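Local coordinates for protein deoxyribodipyrimidine photo-lyase (Oryza sativa Japonica Group, PDB 3UMV) that repairs UV-damaged DNA by using light and an FAD cofactor to split cyclobutane pyrimidine dimers back into separate pyrimidines, at residues F92-D103 and W241-A249. Numbering follows the deposited sequence. Where two conformers were deposited one is given.
Sequences FLLRGLRRLAAD and WCEPGEEAA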
ATOM      1  N   PHE A  92     -11.582   5.030  -6.109  1.00 15.92           N
ATOM      2  CA  PHE A  92     -10.366   4.646  -6.830  1.00 14.47           C
ATOM      3  C   PHE A  92     -10.273   3.121  -6.987  1.00 18.43           C
ATOM      4  O   PHE A  92      -9.956   2.609  -8.066  1.00 15.74           O
ATOM      5  CB  PHE A  92      -9.130   5.179  -6.096  1.00 14.37           C
ATOM      6  CG  PHE A  92      -7.894   5.296  -6.963  1.00 16.64           C
ATOM      7  CD1 PHE A  92      -7.673   6.432  -7.726  1.00 18.15           C
ATOM      8  CD2 PHE A  92      -6.941   4.274  -6.993  1.00 14.82           C
ATOM      9  CE1 PHE A  92      -6.543   6.549  -8.522  1.00 14.62           C
ATOM     10  CE2 PHE A  92      -5.810   4.382  -7.767  1.00 13.15           C
ATOM     11  CZ  PHE A  92      -5.598   5.525  -8.538  1.00 16.84           C
ATOM     12  N   LEU A  93     -10.529   2.392  -5.904  1.00 17.84           N
ATOM     13  CA  LEU A  93     -10.450   0.939  -5.946  1.00 16.36           C
ATOM     14  C   LEU A  93     -11.483   0.406  -6.933  1.00 15.52           C
ATOM     15  O   LEU A  93     -11.161  -0.403  -7.800  1.00 18.34           O
ATOM     16  CB  LEU A  93     -10.693   0.338  -4.554  1.00 15.14           C
ATOM     17  CG  LEU A  93     -10.677  -1.193  -4.442  1.00 19.18           C
ATOM     18  CD1 LEU A  93     -10.378  -1.578  -3.016  1.00 20.40           C
ATOM     19  CD2 LEU A  93     -11.994  -1.804  -4.901  1.00 21.63           C
ATOM     20  N   LEU A  94     -12.722   0.857  -6.802  1.00 16.26           N
ATOM     21  CA  LEU A  94     -13.790   0.290  -7.628  1.00 17.56           C
ATOM     22  C   LEU A  94     -13.672   0.652  -9.104  1.00 19.20           C
ATOM     23  O   LEU A  94     -13.960  -0.179  -9.972  1.00 20.38           O
ATOM     24  CB  LEU A  94     -15.178   0.654  -7.088  1.00 20.63           C
ATOM     25  CG  LEU A  94     -15.567  -0.071  -5.798  1.00 21.50           C
ATOM     26  CD1 LEU A  94     -16.782   0.612  -5.190  1.00 21.73           C
ATOM     27  CD2 LEU A  94     -15.841  -1.558  -6.052  1.00 24.06           C
ATOM     28  N   ARG A  95     -13.291   1.891  -9.405  1.00 15.25           N
ATOM     29  CA  ARG A  95     -13.099   2.255 -10.804  1.00 17.99           C
ATOM     30  C   ARG A  95     -11.932   1.461 -11.398  1.00 18.46           C
ATOM     31  O   ARG A  95     -11.968   1.090 -12.565  1.00 21.07           O
ATOM     32  CB  ARG A  95     -12.894   3.768 -10.959  1.00 21.51           C
ATOM     33  CG  ARG A  95     -14.056   4.576 -10.406  1.00 24.08           C
ATOM     34  CD  ARG A  95     -14.001   6.042 -10.820  1.00 27.80           C
ATOM     35  NE  ARG A  95     -14.994   6.822 -10.086  1.00 29.58           N
ATOM     36  CZ  ARG A  95     -16.283   6.905 -10.413  1.00 30.26           C
ATOM     37  NH1 ARG A  95     -16.756   6.269 -11.478  1.00 29.49           N
ATOM     38  NH2 ARG A  95     -17.104   7.631  -9.667  1.00 31.61           N
ATOM     39  N   GLY A  96     -10.915   1.185 -10.583  1.00 14.78           N
ATOM     40  CA  GLY A  96      -9.827   0.306 -11.004  1.00 15.44           C
ATOM     41  C   GLY A  96     -10.279  -1.123 -11.276  1.00 21.80           C
ATOM     42  O   GLY A  96      -9.855  -1.752 -12.258  1.00 20.64           O
ATOM     43  N   LEU A  97     -11.157  -1.638 -10.416  1.00 22.26           N
ATOM     44  CA  LEU A  97     -11.664  -2.997 -10.555  1.00 24.61           C
ATOM     45  C   LEU A  97     -12.610  -3.128 -11.744  1.00 20.62           C
ATOM     46  O   LEU A  97     -12.680  -4.180 -12.366  1.00 25.65           O
ATOM     47  CB  LEU A  97     -12.373  -3.452  -9.279  1.00 21.96           C
ATOM     48  CG  LEU A  97     -11.565  -4.046  -8.133  1.00 28.27           C
ATOM     49  CD1 LEU A  97     -12.521  -4.743  -7.168  1.00 26.24           C
ATOM     50  CD2 LEU A  97     -10.526  -5.016  -8.665  1.00 27.48           C
ATOM     51  N   ARG A  98     -13.326  -2.051 -12.063  1.00 18.99           N
ATOM     52  CA  ARG A  98     -14.188  -2.035 -13.243  1.00 19.19           C
ATOM     53  C   ARG A  98     -13.366  -2.275 -14.513  1.00 21.36           C
ATOM     54  O   ARG A  98     -13.780  -3.028 -15.398  1.00 22.96           O
ATOM     55  CB  ARG A  98     -14.939  -0.701 -13.328  1.00 20.12           C
ATOM     56  CG  ARG A  98     -15.745  -0.502 -14.590  1.00 24.64           C
ATOM     57  CD  ARG A  98     -16.450   0.839 -14.537  1.00 25.73           C
ATOM     58  NE  ARG A  98     -17.678   0.832 -15.311  1.00 26.88           N
ATOM     59  CZ  ARG A  98     -18.612   1.763 -15.185  1.00 26.25           C
ATOM     60  NH1 ARG A  98     -19.725   1.707 -15.910  1.00 31.33           N
ATOM     61  NH2 ARG A  98     -18.422   2.748 -14.314  1.00 27.57           N
ATOM     62  N   ARG A  99     -12.209  -1.623 -14.591  0.50 19.28           N
ATOM     63  CA  ARG A  99     -11.285  -1.793 -15.707  0.50 18.06           C
ATOM     64  C   ARG A  99     -10.739  -3.215 -15.747  0.50 19.32           C
ATOM     65  O   ARG A  99     -10.691  -3.851 -16.802  0.50 19.29           O
ATOM     66  CB  ARG A  99     -10.124  -0.798 -15.590  0.50 16.88           C
ATOM     67  CG  ARG A  99     -10.517   0.664 -15.771  0.50 18.70           C
ATOM     68  CD  ARG A  99     -11.112   0.901 -17.150  0.50 24.36           C
ATOM     69  NE  ARG A  99     -10.255   0.352 -18.196  0.50 30.70           N
ATOM     70  CZ  ARG A  99      -9.310   1.035 -18.833  0.50 34.96           C
ATOM     71  NH1 ARG A  99      -9.093   2.309 -18.540  0.50 35.98           N
ATOM     72  NH2 ARG A  99      -8.581   0.438 -19.766  0.50 38.00           N
ATOM     73  N   LEU A 100     -10.323  -3.709 -14.586  1.00 18.73           N
ATOM     74  CA  LEU A 100      -9.784  -5.065 -14.473  1.00 17.66           C
ATOM     75  C   LEU A 100     -10.803  -6.125 -14.901  1.00 22.27           C
ATOM     76  O   LEU A 100     -10.471  -7.083 -15.609  1.00 22.52           O
ATOM     77  CB  LEU A 100      -9.297  -5.318 -13.039  1.00 17.51           C
ATOM     78  CG  LEU A 100      -8.592  -6.648 -12.753  1.00 20.41           C
ATOM     79  CD1 LEU A 100      -7.606  -6.533 -11.593  1.00 21.41           C
ATOM     80  CD2 LEU A 100      -9.613  -7.715 -12.453  1.00 22.61           C
ATOM     81  N   ALA A 101     -12.050  -5.947 -14.475  1.00 19.71           N
ATOM     82  CA  ALA A 101     -13.114  -6.865 -14.848  1.00 21.99           C
ATOM     83  C   ALA A 101     -13.274  -6.905 -16.367  1.00 23.21           C
ATOM     84  O   ALA A 101     -13.512  -7.963 -16.939  1.00 27.44           O
ATOM     85  CB  ALA A 101     -14.418  -6.469 -14.162  1.00 19.58           C
ATOM     86  N   ALA A 102     -13.120  -5.752 -17.016  1.00 22.91           N
ATOM     87  CA  ALA A 102     -13.213  -5.675 -18.473  1.00 21.51           C
ATOM     88  C   ALA A 102     -12.058  -6.417 -19.140  1.00 23.08           C
ATOM     89  O   ALA A 102     -12.251  -7.144 -20.105  1.00 25.29           O
ATOM     90  CB  ALA A 102     -13.253  -4.222 -18.937  1.00 21.47           C
ATOM     91  N   ASP A 103     -10.855  -6.232 -18.620  1.00 21.75           N
ATOM     92  CA  ASP A 103      -9.712  -6.966 -19.146  1.00 23.55           C
ATOM     93  C   ASP A 103      -9.884  -8.467 -18.926  1.00 21.97           C
ATOM     94  O   ASP A 103      -9.482  -9.278 -19.761  1.00 23.09           O
ATOM     95  CB  ASP A 103      -8.410  -6.482 -18.517  1.00 23.70           C
ATOM     96  CG  ASP A 103      -8.055  -5.061 -18.927  1.00 32.08           C
ATOM     97  OD1 ASP A 103      -7.213  -4.434 -18.250  1.00 32.11           O
ATOM     98  OD2 ASP A 103      -8.611  -4.572 -19.934  1.00 32.87           O
ATOM     99  N   TRP A 241      -6.620  13.943 -10.430  1.00 31.39           N
ATOM    100  CA  TRP A 241      -5.356  14.153 -11.132  1.00 29.35           C
ATOM    101  C   TRP A 241      -4.681  12.880 -11.650  1.00 28.24           C
ATOM    102  O   TRP A 241      -3.677  12.954 -12.352  1.00 28.62           O
ATOM    103  CB  TRP A 241      -4.394  14.957 -10.263  1.00 27.06           C
ATOM    104  CG  TRP A 241      -4.294  14.437  -8.870  1.00 25.95           C
ATOM    105  CD1 TRP A 241      -5.037  14.833  -7.792  1.00 28.83           C
ATOM    106  CD2 TRP A 241      -3.401  13.424  -8.394  1.00 26.22           C
ATOM    107  NE1 TRP A 241      -4.659  14.127  -6.675  1.00 24.37           N
ATOM    108  CE2 TRP A 241      -3.654  13.262  -7.016  1.00 25.04           C
ATOM    109  CE3 TRP A 241      -2.407  12.643  -8.997  1.00 27.46           C
ATOM    110  CZ2 TRP A 241      -2.954  12.348  -6.231  1.00 24.05           C
ATOM    111  CZ3 TRP A 241      -1.714  11.734  -8.215  1.00 27.64           C
ATOM    112  CH2 TRP A 241      -1.992  11.595  -6.848  1.00 24.59           C
ATOM    113  N   CYS A 242      -5.206  11.713 -11.296  1.00 26.80           N
ATOM    114  CA  CYS A 242      -4.805  10.489 -11.992  1.00 30.08           C
ATOM    115  C   CYS A 242      -5.924   9.457 -11.993  1.00 30.28           C
ATOM    116  O   CYS A 242      -6.798   9.468 -11.120  1.00 28.78           O
ATOM    117  CB  CYS A 242      -3.503   9.889 -11.437  1.00 29.23           C
ATOM    118  SG  CYS A 242      -3.681   8.846  -9.973  1.00 27.66           S
ATOM    119  N   GLU A 243      -5.882   8.581 -12.990  1.00 28.80           N
ATOM    120  CA  GLU A 243      -6.904   7.565 -13.204  1.00 30.58           C
ATOM    121  C   GLU A 243      -6.442   6.249 -12.592  1.00 24.04           C
ATOM    122  O   GLU A 243      -5.268   5.907 -12.673  1.00 20.81           O
ATOM    123  CB  GLU A 243      -7.118   7.370 -14.704  1.00 40.50           C
ATOM    124  CG  GLU A 243      -8.562   7.138 -15.110  1.00 50.31           C
ATOM    125  CD  GLU A 243      -9.340   8.431 -15.275  1.00 58.19           C
ATOM    126  OE1 GLU A 243     -10.249   8.469 -16.132  1.00 61.09           O
ATOM    127  OE2 GLU A 243      -9.048   9.409 -14.551  1.00 60.34           O
ATOM    128  N   PRO A 244      -7.366   5.495 -11.982  1.00 20.15           N
ATOM    129  CA  PRO A 244      -6.939   4.219 -11.404  1.00 19.11           C
ATOM    130  C   PRO A 244      -6.821   3.093 -12.427  1.00 20.25           C
ATOM    131  O   PRO A 244      -7.438   3.152 -13.494  1.00 20.63           O
ATOM    132  CB  PRO A 244      -8.061   3.889 -10.420  1.00 18.61           C
ATOM    133  CG  PRO A 244      -9.275   4.556 -11.010  1.00 20.63           C
ATOM    134  CD  PRO A 244      -8.761   5.832 -11.643  1.00 21.61           C
ATOM    135  N   GLY A 245      -6.039   2.073 -12.086  1.00 17.67           N
ATOM    136  CA  GLY A 245      -5.983   0.861 -12.887  1.00 19.77           C
ATOM    137  C   GLY A 245      -4.635   0.577 -13.520  1.00 22.35           C
ATOM    138  O   GLY A 245      -3.745   1.434 -13.529  1.00 21.85           O
ATOM    139  N   GLU A 246      -4.498  -0.630 -14.059  1.00 22.76           N
ATOM    140  CA  GLU A 246      -3.258  -1.085 -14.692  1.00 20.01           C
ATOM    141  C   GLU A 246      -2.805  -0.187 -15.838  1.00 20.26           C
ATOM    142  O   GLU A 246      -1.634   0.182 -15.916  1.00 23.57           O
ATOM    143  CB  GLU A 246      -3.414  -2.505 -15.237  1.00 22.75           C
ATOM    144  CG  GLU A 246      -3.678  -3.574 -14.201  1.00 18.39           C
ATOM    145  CD  GLU A 246      -3.589  -4.978 -14.792  1.00 25.89           C
ATOM    146  OE1 GLU A 246      -4.652  -5.602 -15.015  1.00 26.88           O
ATOM    147  OE2 GLU A 246      -2.458  -5.457 -15.035  1.00 25.81           O
ATOM    148  N   GLU A 247      -3.728   0.138 -16.733  1.00 22.44           N
ATOM    149  CA  GLU A 247      -3.396   0.888 -17.938  1.00 24.29           C
ATOM    150  C   GLU A 247      -2.822   2.261 -17.572  1.00 25.23           C
ATOM    151  O   GLU A 247      -1.777   2.658 -18.081  1.00 29.66           O
ATOM    152  CB  GLU A 247      -4.632   1.004 -18.832  1.00 32.52           C
ATOM    153  CG  GLU A 247      -4.399   1.642 -20.184  1.00 42.97           C
ATOM    154  CD  GLU A 247      -5.532   1.346 -21.153  1.00 54.20           C
ATOM    155  OE1 GLU A 247      -6.034   0.200 -21.141  1.00 56.79           O
ATOM    156  OE2 GLU A 247      -5.923   2.254 -21.917  1.00 59.27           O
ATOM    157  N   ALA A 248      -3.497   2.979 -16.679  1.00 23.85           N
ATOM    158  CA  ALA A 248      -3.028   4.295 -16.251  1.00 22.23           C
ATOM    159  C   ALA A 248      -1.742   4.195 -15.434  1.00 21.63           C
ATOM    160  O   ALA A 248      -0.923   5.116 -15.447  1.00 21.95           O
ATOM    161  CB  ALA A 248      -4.107   5.021 -15.450  1.00 21.28           C
ATOM    162  N   ALA A 249      -1.569   3.080 -14.721  1.00 20.60           N
ATOM    163  CA  ALA A 249      -0.390   2.897 -13.867  1.00 15.90           C
ATOM    164  C   ALA A 249       0.883   2.741 -14.702  1.00 17.51           C
ATOM    165  O   ALA A 249       1.923   3.337 -14.406  1.00 23.97           O
ATOM    166  CB  ALA A 249      -0.573   1.675 -12.932  1.00 14.29           C
TER
HETATM  167  O   HOH W   1      -7.169  -2.125 -14.189  1.00 34.09           O
HETATM  168  O   HOH W   2      -6.810  -4.366 -15.674  1.00 31.55           O
HETATM  169  O   HOH W   3      -5.230  -6.623 -17.794  1.00 37.64           O
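P244 lies flat against the ring of F92. Its CB sits 3.3 Å above the ring centre, only 6° off the ring normal, a direct CH-pi contact. F92 CG is anti to the backbone N (chi1 -159°), which swings the ring from the helix flank to the proline. The same P244 CB is 3.3 Å from F92 O, and P244 CG reaches R95 CB at 3.7 Å, so the proline sits against the helix between F92 and R95. At the ring edge C242 makes a sulfur-aromatic contact, with SG 3.9 Å from F92 CE1.

Two glycines let the backbones close in. G96 CA and G245 CA are 4.3 Å apart. G245, the N-cap residue of helix 246-254, has a positive phi at which a side chain would press on the preceding carbonyl O, so the position calls for glycine.

Beyond the glycines the contact opens to solvent and turns polar. A water accepts from E246 N and donates weakly to G96 O. In the conformer given, R99 bends at chi2 and chi3 and brings NH2 within 2.9 Å of E247 OE1. A second conformer was deposited, so this salt bridge is probably not constant. It is poorly aligned, its hydrogen bond weak (128°), with guanidinium and carboxylate planes nearly perpendicular. D103 OD1 and E246 OE1 stand 4.3 Å apart with two waters between them, which probably eases their repulsion; E246 also accepts from the backbone N of L50 and A51.

The contact joins helix 87-106 of the photolyase alpha/beta domain to the loop leading into helix 246-254. Helix 285-290 adjoins both segments, through F290 and Y287. Helix 222-231 and edge strand 111-114 also pack against helix 87-106.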